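Local coordinates for succinylglutamate desuccinylase/aspartoacylase (Shewanella frigidimarina, PDB 3LWU), which probably acts as a zinc-dependent hydrolase on ester bonds and has a zinc ion bound in its catalytic domain, at residues E232-P237 with V254-F259; E205-A210 with L282-H287; F125-D130 with N177-A182. All coordinates share one frame; numbering follows the deposited sequence.

Contact 1: E232-P237 with V254-F259; sequences EATFCP and VPVSAF
Thr234 and Ala258 meet methyl to methyl, with CG2 of Thr234 lying 3.6 Å from CB of Ala258. The same Thr234 CG2 also reaches CG1 of Val256 at 3.9 Å, the two side chains crossing at about a right angle. Ala258 CB has a second neighbour in Phe235, whose CD2 comes to 3.9 Å from it; the methyl lies at the edge of the ring, in its plane. Phe235 gets there with CG placed between its own backbone N and carbonyl carbon (chi1 67°), which folds the ring back along the helix so that one face lies against Glu232 CA, 3.6 Å above the plane and off toward the rim. Thr234 splits its branches: CG2, anti to the backbone N, faces the strand, while OG1 turns back to the carbonyl O of Met230 in the preceding turn, so the buried hydroxyl is satisfied within its own helix. In the fold this is helix 230-247 laid on strand 257-263 of the catalytic domain, an alpha/beta unit related to the M14 zinc peptidases. The adjacent strand 187-194 joins in through Val188, which touches both Thr234 and Ala258. Side chains alternate along the segment: Val256 and Ala258 point to the helix, whereas Ser257 and Phe259 point away from it. The small Ala258 is consistent with the close backbone approach, its CA 6.0 Å from CA of Phe235; no hydrogen bond crosses. The packing slackens before the strand begins. Val254 and Pro255, partly exposed, belong to the loop leading into it; Val254 points toward 232-237 yet makes no close contact with it, and these two side chains lean instead on Thr242, with Pro255 also on Trp238, farther along the helix.

Contact 2: E205-A210 with L282-H287; sequences EYDIDA and LAYLSH
The ring of Tyr284 meets Ala210 obliquely, its CE1 lying 3.5 Å from the alanine CB, with CD1 and CZ a little farther off. At the hydroxyl edge, in the ring plane, sits water 1, which donates to Asp207 OD1 at 2.8 Å and also bonds Tyr284 OH. Phe214 meets the tyrosine ring with planes at about 30°, and Phe259 packs edge-to-face with it, so two phenylalanines and the Ala210 methyl pack against the aromatic part while its oxygen goes to water and to Arg288 NH1. CG swung opposite the backbone N (chi1 -180°) carries the ring of Tyr284 out from the helix. His287 repeats that torsion one turn on, and its imidazole stacks with Phe213. Water 2 lies at the imidazole edge, in plane, 3.2 Å from His287 NE2, and donates to Asp209 OD2 at 2.6 Å. Asp209 has two conformers, so its bridge, its salt bridge from OD1 to Arg212 and the 4.0 Å between its OD2 and His287 NE2, with carboxylate and ring planes 45° apart, hold for one of them and are less certain. Asp207 is anchored through OD2 to Ser257. The last turns of helix 271-287, which follows strand 257-263, dock on the loop between strands 196-204 and 218-222: a buried methyl-to-aromatic contact bordered by water-bridged polar groups, plain packing away from the zinc site in the alpha/beta fold of the catalytic domain.

Contact 3: F125-D130 with N177-A182; sequences FDHNVD and NLQAMA
Gln179 presents its amide to the backbone of Phe125 and bonds both of that residue's polar main-chain atoms. OE1 accepts from Phe125 N at 2.7 Å and NE2 donates to Phe125 O at 2.8 Å, both nearly straight, with N-H...O angles close to 170°. Each oxygen is met in its carbonyl plane on a lone pair. The glutamine reaches across with its chain fully extended from CA (chi1 -175°). Phe125 starts toward the helix at CB, 3.5 Å from Gln179 OE1, but its ring turns along the loop and lies over a face of His127: CD2 of Phe125 stands 3.7 Å above the imidazole plane, over its centre. That imidazole is turned 77° from the amide of Gln179 and runs past it in the opposite direction, its NE2 lying 3.5 Å from Gln179 NE2 without a hydrogen bond. Around His127 the loop is tied by an Asx turn: Asp126 OD1, met from above its carboxylate plane, accepts from Asn128 N at 3.1 Å. An alanine in place of Gln179 is likely to deprive Phe125 N and O of their partners and let this part of the loop drift from helix 170-182. NE2 also bonds His183 NE2, so three hydrogen bonds grip the buried amide. Their polarity implies one orientation: turned over, it would set oxygen against Phe125 O and N-H against N-H.

Contact 1 lies between the other two. Its centre is 13 Å from that of contact 2, and segment 254-259 carries the connection: Ser257 OG lies 2.6 Å from Asp207 OD2, and Val256 O 2.7 Å from Tyr206 OH, both probable hydrogen bonds. On the helix side, Ala233 CB packs 3.7 Å from Gln179 NE2, joining contact 3, whose centre is 11 Å away. Contacts 2 and 3 do not touch; their nearest atoms are about 11 Å apart. The zinc ion is bound by His63, Glu66 and His192. In contact 1 the side chain of Thr234 is about 11 Å from that of His192; contacts 2 and 3 lie away from the site.

Contact 1: E232-P237 with V254-F259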
ATOM      1  N   GLU A 232      24.814 -14.503  -6.648  1.00 29.30           N
ATOM      2  CA  GLU A 232      26.119 -13.893  -6.293  1.00 28.60           C
ATOM      3  C   GLU A 232      26.619 -14.269  -4.902  1.00 27.41           C
ATOM      4  O   GLU A 232      27.812 -14.533  -4.716  1.00 27.93           O
ATOM      5  CB  GLU A 232      26.010 -12.369  -6.349  1.00 29.29           C
ATOM      6  CG  GLU A 232      25.562 -11.844  -7.718  1.00 32.63           C
ATOM      7  CD  GLU A 232      24.718 -10.546  -7.693  1.00 35.01           C
ATOM      8  OE1 GLU A 232      24.332 -10.032  -6.610  1.00 34.98           O
ATOM      9  OE2 GLU A 232      24.445 -10.060  -8.809  1.00 36.79           O
ATOM     10  N   ALA A 233      25.719 -14.300  -3.923  1.00 26.04           N
ATOM     11  CA  ALA A 233      26.084 -14.717  -2.557  1.00 26.00           C
ATOM     12  C   ALA A 233      26.653 -16.153  -2.524  1.00 25.21           C
ATOM     13  O   ALA A 233      27.520 -16.483  -1.725  1.00 24.92           O
ATOM     14  CB  ALA A 233      24.887 -14.601  -1.640  1.00 25.21           C
ATOM     15  N   THR A 234      26.135 -16.972  -3.419  1.00 24.88           N
ATOM     16  CA  THR A 234      26.460 -18.374  -3.557  1.00 25.58           C
ATOM     17  C   THR A 234      27.766 -18.600  -4.324  1.00 25.22           C
ATOM     18  O   THR A 234      28.598 -19.364  -3.856  1.00 24.07           O
ATOM     19  CB  THR A 234      25.295 -19.086  -4.271  1.00 24.76           C
ATOM     20  OG1 THR A 234      24.238 -19.246  -3.334  1.00 28.89           O
ATOM     21  CG2 THR A 234      25.664 -20.394  -4.739  1.00 28.11           C
ATOM     22  N   PHE A 235      27.934 -17.943  -5.482  1.00 25.38           N
ATOM     23  CA  PHE A 235      29.110 -18.184  -6.348  1.00 26.19           C
ATOM     24  C   PHE A 235      30.320 -17.307  -6.098  1.00 26.02           C
ATOM     25  O   PHE A 235      31.433 -17.742  -6.340  1.00 25.61           O
ATOM     26  CB  PHE A 235      28.767 -18.187  -7.864  1.00 26.89           C
ATOM     27  CG  PHE A 235      28.309 -16.824  -8.476  1.00 30.13           C
ATOM     28  CD1 PHE A 235      29.237 -15.805  -8.789  1.00 32.19           C
ATOM     29  CD2 PHE A 235      26.975 -16.638  -8.885  1.00 33.30           C
ATOM     30  CE1 PHE A 235      28.825 -14.601  -9.415  1.00 31.99           C
ATOM     31  CE2 PHE A 235      26.534 -15.422  -9.517  1.00 32.66           C
ATOM     32  CZ  PHE A 235      27.465 -14.409  -9.776  1.00 33.09           C
ATOM     33  N   CYS A 236      30.120 -16.071  -5.633  1.00 26.00           N
ATOM     34  CA  CYS A 236      31.251 -15.146  -5.502  1.00 26.12           C
ATOM     35  C   CYS A 236      32.379 -15.682  -4.647  1.00 24.22           C
ATOM     36  O   CYS A 236      33.529 -15.642  -5.071  1.00 23.05           O
ATOM     37  CB  CYS A 236      30.818 -13.779  -4.985  1.00 26.50           C
ATOM     38  SG  CYS A 236      30.077 -12.732  -6.295  1.00 35.71           S
ATOM     39  N   PRO A 237      32.070 -16.185  -3.440  1.00 22.71           N
ATOM     40  CA  PRO A 237      33.186 -16.667  -2.617  1.00 21.71           C
ATOM     41  C   PRO A 237      33.951 -17.766  -3.295  1.00 21.09           C
ATOM     42  O   PRO A 237      35.200 -17.814  -3.171  1.00 21.32           O
ATOM     43  CB  PRO A 237      32.494 -17.208  -1.362  1.00 21.81           C
ATOM     44  CG  PRO A 237      31.136 -16.581  -1.366  1.00 22.32           C
ATOM     45  CD  PRO A 237      30.779 -16.458  -2.805  1.00 22.58           C
ATOM     46  N   VAL A 254      35.689 -23.614 -10.945  1.00 25.35           N
ATOM     47  CA  VAL A 254      34.909 -23.132  -9.823  1.00 24.26           C
ATOM     48  C   VAL A 254      34.012 -24.303  -9.355  1.00 24.29           C
ATOM     49  O   VAL A 254      33.278 -24.871 -10.154  1.00 24.08           O
ATOM     50  CB  VAL A 254      34.107 -21.877 -10.181  1.00 24.45           C
ATOM     51  CG1 VAL A 254      33.389 -21.338  -8.939  1.00 20.74           C
ATOM     52  CG2 VAL A 254      35.037 -20.801 -10.787  1.00 24.40           C
ATOM     53  N   PRO A 255      34.129 -24.714  -8.080  1.00 23.85           N
ATOM     54  CA  PRO A 255      33.408 -25.897  -7.584  1.00 23.55           C
ATOM     55  C   PRO A 255      31.886 -25.735  -7.452  1.00 22.64           C
ATOM     56  O   PRO A 255      31.194 -26.716  -7.322  1.00 23.17           O
ATOM     57  CB  PRO A 255      34.001 -26.111  -6.182  1.00 23.86           C
ATOM     58  CG  PRO A 255      35.250 -25.288  -6.151  1.00 23.99           C
ATOM     59  CD  PRO A 255      34.988 -24.127  -7.038  1.00 23.72           C
ATOM     60  N   VAL A 256      31.370 -24.515  -7.457  1.00 21.63           N
ATOM     61  CA  VAL A 256      29.937 -24.313  -7.308  1.00 20.73           C
ATOM     62  C   VAL A 256      29.407 -23.639  -8.565  1.00 20.28           C
ATOM     63  O   VAL A 256      30.126 -22.878  -9.228  1.00 20.34           O
ATOM     64  CB  VAL A 256      29.633 -23.530  -6.002  1.00 21.03           C
ATOM     65  CG1 VAL A 256      28.230 -23.030  -5.955  1.00 19.86           C
ATOM     66  CG2 VAL A 256      29.909 -24.441  -4.779  1.00 21.15           C
ATOM     67  N   SER A 257      28.175 -23.994  -8.908  1.00 19.39           N
ATOM     68  CA  SER A 257      27.418 -23.359  -9.975  1.00 19.68           C
ATOM     69  C   SER A 257      26.183 -22.714  -9.369  1.00 19.21           C
ATOM     70  O   SER A 257      25.502 -23.352  -8.580  1.00 19.83           O
ATOM     71  CB  SER A 257      26.985 -24.417 -11.012  1.00 19.10           C
ATOM     72  OG  SER A 257      28.105 -24.839 -11.781  1.00 21.09           O
ATOM     73  N   ALA A 258      25.871 -21.472  -9.754  1.00 19.15           N
ATOM     74  CA  ALA A 258      24.609 -20.812  -9.336  1.00 18.94           C
ATOM     75  C   ALA A 258      23.987 -20.069 -10.508  1.00 19.36           C
ATOM     76  O   ALA A 258      24.700 -19.450 -11.307  1.00 20.69           O
ATOM     77  CB  ALA A 258      24.847 -19.884  -8.181  1.00 18.33           C
ATOM     78  N   PHE A 259      22.667 -20.177 -10.640  1.00 20.05           N
ATOM     79  CA  PHE A 259      21.904 -19.542 -11.729  1.00 20.02           C
ATOM     80  C   PHE A 259      20.611 -18.958 -11.189  1.00 20.32           C
ATOM     81  O   PHE A 259      19.997 -19.546 -10.299  1.00 19.92           O
ATOM     82  CB  PHE A 259      21.497 -20.572 -12.795  1.00 20.05           C
ATOM     83  CG  PHE A 259      22.597 -21.463 -13.224  1.00 19.52           C
ATOM     84  CD1 PHE A 259      23.435 -21.104 -14.278  1.00 20.58           C
ATOM     85  CD2 PHE A 259      22.807 -22.664 -12.597  1.00 18.69           C
ATOM     86  CE1 PHE A 259      24.456 -21.905 -14.654  1.00 20.23           C
ATOM     87  CE2 PHE A 259      23.833 -23.460 -12.974  1.00 18.78           C
ATOM     88  CZ  PHE A 259      24.655 -23.095 -14.007  1.00 20.06           C
TER

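Contact 2: E205-A210 with L282-H287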
ATOM      1  N   GLU A 205      29.838 -15.723 -15.934  1.00 24.11           N
ATOM      2  CA  GLU A 205      30.751 -15.833 -17.060  1.00 25.20           C
ATOM      3  C   GLU A 205      31.424 -17.201 -17.083  1.00 24.70           C
ATOM      4  O   GLU A 205      31.497 -17.848 -18.144  1.00 23.68           O
ATOM      5  CB  GLU A 205      31.824 -14.721 -16.938  1.00 26.41           C
ATOM      6  CG  GLU A 205      32.189 -13.897 -18.203  1.00 30.87           C
ATOM      7  CD  GLU A 205      32.655 -12.432 -17.860  1.00 35.73           C
ATOM      8  OE1 GLU A 205      31.821 -11.486 -17.634  1.00 33.73           O
ATOM      9  OE2 GLU A 205      33.891 -12.251 -17.816  1.00 41.91           O
ATOM     10  N   TYR A 206      31.908 -17.643 -15.920  1.00 24.00           N
ATOM     11  CA  TYR A 206      32.653 -18.898 -15.849  1.00 24.30           C
ATOM     12  C   TYR A 206      31.824 -20.129 -16.192  1.00 23.69           C
ATOM     13  O   TYR A 206      32.386 -21.181 -16.423  1.00 24.17           O
ATOM     14  CB  TYR A 206      33.344 -19.103 -14.480  1.00 24.54           C
ATOM     15  CG  TYR A 206      32.409 -19.457 -13.335  1.00 26.09           C
ATOM     16  CD1 TYR A 206      32.019 -20.793 -13.087  1.00 28.45           C
ATOM     17  CD2 TYR A 206      31.914 -18.457 -12.472  1.00 25.75           C
ATOM     18  CE1 TYR A 206      31.125 -21.100 -11.994  1.00 28.65           C
ATOM     19  CE2 TYR A 206      31.071 -18.750 -11.389  1.00 25.10           C
ATOM     20  CZ  TYR A 206      30.667 -20.050 -11.146  1.00 25.95           C
ATOM     21  OH  TYR A 206      29.804 -20.285 -10.085  1.00 23.91           O
ATOM     22  N   ASP A 207      30.508 -20.002 -16.241  1.00 23.40           N
ATOM     23  CA  ASP A 207      29.617 -21.154 -16.381  1.00 23.62           C
ATOM     24  C   ASP A 207      28.690 -21.015 -17.573  1.00 23.29           C
ATOM     25  O   ASP A 207      27.632 -21.611 -17.616  1.00 22.70           O
ATOM     26  CB  ASP A 207      28.797 -21.314 -15.107  1.00 23.42           C
ATOM     27  CG  ASP A 207      28.654 -22.769 -14.675  1.00 27.16           C
ATOM     28  OD1 ASP A 207      29.001 -23.722 -15.454  1.00 29.36           O
ATOM     29  OD2 ASP A 207      28.209 -22.966 -13.525  1.00 31.63           O
ATOM     30  N   ILE A 208      29.121 -20.257 -18.572  1.00 23.30           N
ATOM     31  CA  ILE A 208      28.293 -19.982 -19.728  1.00 23.45           C
ATOM     32  C   ILE A 208      27.912 -21.280 -20.443  1.00 23.39           C
ATOM     33  O   ILE A 208      26.816 -21.397 -20.982  1.00 23.22           O
ATOM     34  CB  ILE A 208      28.990 -18.954 -20.675  1.00 23.82           C
ATOM     35  CG1 ILE A 208      27.989 -18.408 -21.697  1.00 25.80           C
ATOM     36  CG2 ILE A 208      30.241 -19.558 -21.356  1.00 23.00           C
ATOM     37  CD1 ILE A 208      26.655 -17.811 -21.045  1.00 21.39           C
ATOM     38  N   ASP A 209      28.809 -22.259 -20.389  1.00 23.79           N
ATOM     39  CA  ASP A 209      28.591 -23.627 -20.898  0.50 23.98           C
ATOM     40  C   ASP A 209      27.268 -24.229 -20.432  1.00 23.61           C
ATOM     41  O   ASP A 209      26.577 -24.968 -21.158  1.00 24.15           O
ATOM     42  CB  ASP A 209      29.735 -24.529 -20.392  0.50 24.10           C
ATOM     43  CG  ASP A 209      29.567 -25.985 -20.783  0.50 24.64           C
ATOM     44  OD1 ASP A 209      29.922 -26.309 -21.936  0.50 25.82           O
ATOM     45  OD2 ASP A 209      29.103 -26.803 -19.949  0.50 24.43           O
ATOM     46  N   ALA A 210      26.936 -23.966 -19.182  1.00 22.53           N
ATOM     47  CA  ALA A 210      25.714 -24.517 -18.625  1.00 21.38           C
ATOM     48  C   ALA A 210      24.430 -23.967 -19.283  1.00 21.01           C
ATOM     49  O   ALA A 210      23.381 -24.626 -19.229  1.00 20.61           O
ATOM     50  CB  ALA A 210      25.674 -24.272 -17.127  1.00 21.51           C
ATOM     51  N   LEU A 282      16.031 -30.504 -15.694  1.00 16.07           N
ATOM     52  CA  LEU A 282      16.465 -31.907 -15.675  1.00 16.77           C
ATOM     53  C   LEU A 282      17.573 -32.191 -16.672  1.00 15.88           C
ATOM     54  O   LEU A 282      18.442 -33.018 -16.420  1.00 14.64           O
ATOM     55  CB  LEU A 282      15.288 -32.843 -15.924  1.00 17.14           C
ATOM     56  CG  LEU A 282      14.410 -33.069 -14.691  1.00 20.64           C
ATOM     57  CD1 LEU A 282      13.088 -33.730 -15.104  1.00 25.22           C
ATOM     58  CD2 LEU A 282      15.126 -33.968 -13.662  1.00 23.88           C
ATOM     59  N   ALA A 283      17.537 -31.511 -17.808  1.00 15.89           N
ATOM     60  CA  ALA A 283      18.614 -31.625 -18.774  1.00 16.18           C
ATOM     61  C   ALA A 283      19.903 -31.212 -18.089  1.00 16.27           C
ATOM     62  O   ALA A 283      20.890 -31.925 -18.180  1.00 16.21           O
ATOM     63  CB  ALA A 283      18.346 -30.777 -20.018  1.00 16.10           C
ATOM     64  N   TYR A 284      19.908 -30.089 -17.376  1.00 16.16           N
ATOM     65  CA  TYR A 284      21.151 -29.674 -16.696  1.00 15.57           C
ATOM     66  C   TYR A 284      21.595 -30.631 -15.572  1.00 15.29           C
ATOM     67  O   TYR A 284      22.798 -30.963 -15.462  1.00 14.67           O
ATOM     68  CB  TYR A 284      21.056 -28.231 -16.166  1.00 15.55           C
ATOM     69  CG  TYR A 284      22.318 -27.790 -15.480  1.00 16.92           C
ATOM     70  CD1 TYR A 284      23.497 -27.594 -16.199  1.00 17.97           C
ATOM     71  CD2 TYR A 284      22.354 -27.602 -14.120  1.00 18.33           C
ATOM     72  CE1 TYR A 284      24.654 -27.203 -15.572  1.00 19.49           C
ATOM     73  CE2 TYR A 284      23.499 -27.208 -13.485  1.00 20.39           C
ATOM     74  CZ  TYR A 284      24.650 -27.009 -14.201  1.00 21.15           C
ATOM     75  OH  TYR A 284      25.811 -26.640 -13.544  1.00 22.41           O
ATOM     76  N   LEU A 285      20.644 -31.068 -14.737  1.00 14.73           N
ATOM     77  CA  LEU A 285      20.946 -32.002 -13.646  1.00 14.88           C
ATOM     78  C   LEU A 285      21.460 -33.316 -14.215  1.00 15.02           C
ATOM     79  O   LEU A 285      22.376 -33.939 -13.672  1.00 16.36           O
ATOM     80  CB  LEU A 285      19.703 -32.264 -12.769  1.00 15.51           C
ATOM     81  CG  LEU A 285      19.142 -31.058 -12.013  1.00 16.27           C
ATOM     82  CD1 LEU A 285      18.041 -31.478 -11.026  1.00 14.79           C
ATOM     83  CD2 LEU A 285      20.245 -30.256 -11.337  1.00 15.88           C
ATOM     84  N   SER A 286      20.895 -33.744 -15.330  1.00 14.81           N
ATOM     85  CA  SER A 286      21.420 -34.929 -16.009  1.00 15.27           C
ATOM     86  C   SER A 286      22.876 -34.727 -16.380  1.00 14.83           C
ATOM     87  O   SER A 286      23.739 -35.512 -16.003  1.00 15.41           O
ATOM     88  CB  SER A 286      20.617 -35.234 -17.276  1.00 14.97           C
ATOM     89  OG  SER A 286      21.120 -36.397 -17.919  1.00 15.85           O
ATOM     90  N   HIS A 287      23.148 -33.683 -17.146  1.00 15.32           N
ATOM     91  CA  HIS A 287      24.527 -33.388 -17.590  1.00 16.23           C
ATOM     92  C   HIS A 287      25.516 -33.343 -16.421  1.00 15.79           C
ATOM     93  O   HIS A 287      26.670 -33.713 -16.560  1.00 15.70           O
ATOM     94  CB  HIS A 287      24.531 -32.039 -18.318  1.00 17.25           C
ATOM     95  CG  HIS A 287      25.895 -31.474 -18.570  1.00 17.81           C
ATOM     96  ND1 HIS A 287      26.772 -32.020 -19.485  1.00 19.68           N
ATOM     97  CD2 HIS A 287      26.508 -30.377 -18.063  1.00 19.79           C
ATOM     98  CE1 HIS A 287      27.885 -31.305 -19.501  1.00 20.68           C
ATOM     99  NE2 HIS A 287      27.748 -30.298 -18.652  1.00 22.16           N
TER
HETATM  100  O   HOH W   1      27.840 -26.230 -14.936  1.00 31.02           O
HETATM  101  O   HOH W   2      28.319 -27.369 -17.543  1.00 30.62           O

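Contact 3: F125-D130 with N177-A182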
ATOM      1  N   PHE A 125      23.981 -12.270   2.194  1.00 24.60           N
ATOM      2  CA  PHE A 125      25.187 -11.938   2.958  1.00 26.99           C
ATOM      3  C   PHE A 125      26.474 -12.145   2.145  1.00 28.64           C
ATOM      4  O   PHE A 125      26.708 -13.236   1.622  1.00 28.21           O
ATOM      5  CB  PHE A 125      25.256 -12.805   4.215  1.00 26.86           C
ATOM      6  CG  PHE A 125      26.505 -12.590   5.040  1.00 29.11           C
ATOM      7  CD1 PHE A 125      26.812 -11.334   5.533  1.00 31.00           C
ATOM      8  CD2 PHE A 125      27.344 -13.656   5.359  1.00 30.40           C
ATOM      9  CE1 PHE A 125      27.938 -11.136   6.318  1.00 31.89           C
ATOM     10  CE2 PHE A 125      28.463 -13.455   6.133  1.00 32.32           C
ATOM     11  CZ  PHE A 125      28.759 -12.186   6.608  1.00 32.39           C
ATOM     12  N   ASP A 126      27.293 -11.095   2.088  1.00 30.64           N
ATOM     13  CA  ASP A 126      28.636 -11.099   1.489  1.00 32.36           C
ATOM     14  C   ASP A 126      29.641 -11.404   2.585  1.00 32.52           C
ATOM     15  O   ASP A 126      29.785 -10.642   3.528  1.00 31.31           O
ATOM     16  CB  ASP A 126      28.908  -9.697   0.928  1.00 33.46           C
ATOM     17  CG  ASP A 126      30.325  -9.523   0.341  1.00 36.63           C
ATOM     18  OD1 ASP A 126      31.166 -10.458   0.336  1.00 41.71           O
ATOM     19  OD2 ASP A 126      30.582  -8.398  -0.142  1.00 40.26           O
ATOM     20  N   HIS A 127      30.341 -12.527   2.466  1.00 33.74           N
ATOM     21  CA  HIS A 127      31.243 -12.970   3.538  1.00 33.99           C
ATOM     22  C   HIS A 127      32.520 -12.134   3.705  1.00 34.67           C
ATOM     23  O   HIS A 127      33.121 -12.172   4.779  1.00 34.80           O
ATOM     24  CB  HIS A 127      31.616 -14.442   3.346  1.00 34.27           C
ATOM     25  CG  HIS A 127      30.455 -15.383   3.455  1.00 33.04           C
ATOM     26  ND1 HIS A 127      30.176 -16.096   4.602  1.00 32.78           N
ATOM     27  CD2 HIS A 127      29.506 -15.735   2.555  1.00 30.81           C
ATOM     28  CE1 HIS A 127      29.111 -16.856   4.399  1.00 30.35           C
ATOM     29  NE2 HIS A 127      28.682 -16.650   3.170  1.00 30.43           N
ATOM     30  N   ASN A 128      32.934 -11.396   2.669  1.00 35.11           N
ATOM     31  CA  ASN A 128      34.205 -10.622   2.710  1.00 35.60           C
ATOM     32  C   ASN A 128      35.365 -11.468   3.252  1.00 35.43           C
ATOM     33  O   ASN A 128      36.041 -11.082   4.195  1.00 35.01           O
ATOM     34  CB  ASN A 128      34.058  -9.329   3.548  1.00 35.77           C
ATOM     35  N   VAL A 129      35.548 -12.653   2.674  1.00 35.52           N
ATOM     36  CA  VAL A 129      36.552 -13.612   3.156  1.00 35.00           C
ATOM     37  C   VAL A 129      37.943 -13.032   2.948  1.00 34.68           C
ATOM     38  O   VAL A 129      38.245 -12.571   1.855  1.00 34.45           O
ATOM     39  CB  VAL A 129      36.488 -14.957   2.373  1.00 34.76           C
ATOM     40  CG1 VAL A 129      37.581 -15.923   2.866  1.00 34.59           C
ATOM     41  CG2 VAL A 129      35.080 -15.600   2.453  1.00 35.84           C
ATOM     42  N   ASP A 130      38.794 -13.057   3.971  1.00 34.55           N
ATOM     43  CA  ASP A 130      40.187 -12.701   3.764  1.00 34.34           C
ATOM     44  C   ASP A 130      40.819 -13.909   3.087  1.00 33.84           C
ATOM     45  O   ASP A 130      41.200 -14.898   3.736  1.00 33.27           O
ATOM     46  CB  ASP A 130      40.878 -12.359   5.069  1.00 34.89           C
ATOM     47  CG  ASP A 130      42.368 -12.089   4.898  1.00 35.73           C
ATOM     48  OD1 ASP A 130      42.952 -12.235   3.786  1.00 35.31           O
ATOM     49  OD2 ASP A 130      42.962 -11.724   5.917  1.00 39.89           O
ATOM     50  N   ASN A 177      18.775 -17.429   6.304  1.00 17.90           N
ATOM     51  CA  ASN A 177      18.267 -18.785   6.487  1.00 18.45           C
ATOM     52  C   ASN A 177      18.265 -19.543   5.153  1.00 18.35           C
ATOM     53  O   ASN A 177      18.601 -20.724   5.085  1.00 17.41           O
ATOM     54  CB  ASN A 177      16.831 -18.746   7.039  1.00 19.23           C
ATOM     55  CG  ASN A 177      16.781 -18.684   8.537  1.00 19.77           C
ATOM     56  OD1 ASN A 177      16.376 -17.671   9.129  1.00 24.07           O
ATOM     57  ND2 ASN A 177      17.134 -19.763   9.164  1.00 17.88           N
ATOM     58  N   LEU A 178      17.889 -18.856   4.081  1.00 18.76           N
ATOM     59  CA  LEU A 178      17.910 -19.482   2.757  1.00 18.52           C
ATOM     60  C   LEU A 178      19.337 -19.770   2.292  1.00 18.49           C
ATOM     61  O   LEU A 178      19.606 -20.811   1.704  1.00 18.06           O
ATOM     62  CB  LEU A 178      17.197 -18.618   1.731  1.00 17.77           C
ATOM     63  CG  LEU A 178      15.697 -18.356   2.021  1.00 18.36           C
ATOM     64  CD1 LEU A 178      15.108 -17.447   0.950  1.00 13.20           C
ATOM     65  CD2 LEU A 178      14.849 -19.638   2.173  1.00 16.46           C
ATOM     66  N   GLN A 179      20.239 -18.831   2.559  1.00 18.63           N
ATOM     67  CA  GLN A 179      21.594 -18.869   2.070  1.00 18.65           C
ATOM     68  C   GLN A 179      22.356 -20.007   2.758  1.00 19.26           C
ATOM     69  O   GLN A 179      23.202 -20.690   2.114  1.00 19.09           O
ATOM     70  CB  GLN A 179      22.258 -17.502   2.329  1.00 18.60           C
ATOM     71  CG  GLN A 179      23.664 -17.325   1.771  1.00 20.79           C
ATOM     72  CD  GLN A 179      24.208 -15.882   1.890  1.00 20.92           C
ATOM     73  OE1 GLN A 179      23.455 -14.908   2.009  1.00 15.75           O
ATOM     74  NE2 GLN A 179      25.524 -15.751   1.826  1.00 21.56           N
ATOM     75  N   ALA A 180      22.074 -20.204   4.051  1.00 19.01           N
ATOM     76  CA  ALA A 180      22.697 -21.283   4.840  1.00 19.39           C
ATOM     77  C   ALA A 180      22.437 -22.629   4.188  1.00 19.78           C
ATOM     78  O   ALA A 180      23.336 -23.458   4.114  1.00 20.05           O
ATOM     79  CB  ALA A 180      22.172 -21.300   6.259  1.00 19.23           C
HETATM   80  N   MSE A 181      21.215 -22.838   3.682  1.00 19.73           N
HETATM   81  CA  MSE A 181      20.911 -24.063   2.924  1.00 19.52           C
HETATM   82  C   MSE A 181      21.591 -24.071   1.544  1.00 18.68           C
HETATM   83  O   MSE A 181      22.157 -25.093   1.137  1.00 18.75           O
HETATM   84  CB  MSE A 181      19.409 -24.246   2.765  1.00 19.46           C
HETATM   85  CG  MSE A 181      18.695 -24.630   4.037  1.00 21.12           C
HETATM   86 SE   MSE A 181      16.757 -24.871   3.711  0.75 21.34          SE
HETATM   87  CE  MSE A 181      16.337 -22.998   3.383  1.00 18.20           C
ATOM     88  N   ALA A 182      21.559 -22.940   0.838  1.00 17.64           N
ATOM     89  CA  ALA A 182      22.138 -22.859  -0.513  1.00 17.67           C
ATOM     90  C   ALA A 182      23.632 -23.178  -0.491  1.00 17.45           C
ATOM     91  O   ALA A 182      24.163 -23.842  -1.392  1.00 18.05           O
ATOM     92  CB  ALA A 182      21.890 -21.466  -1.134  1.00 17.65           C
TER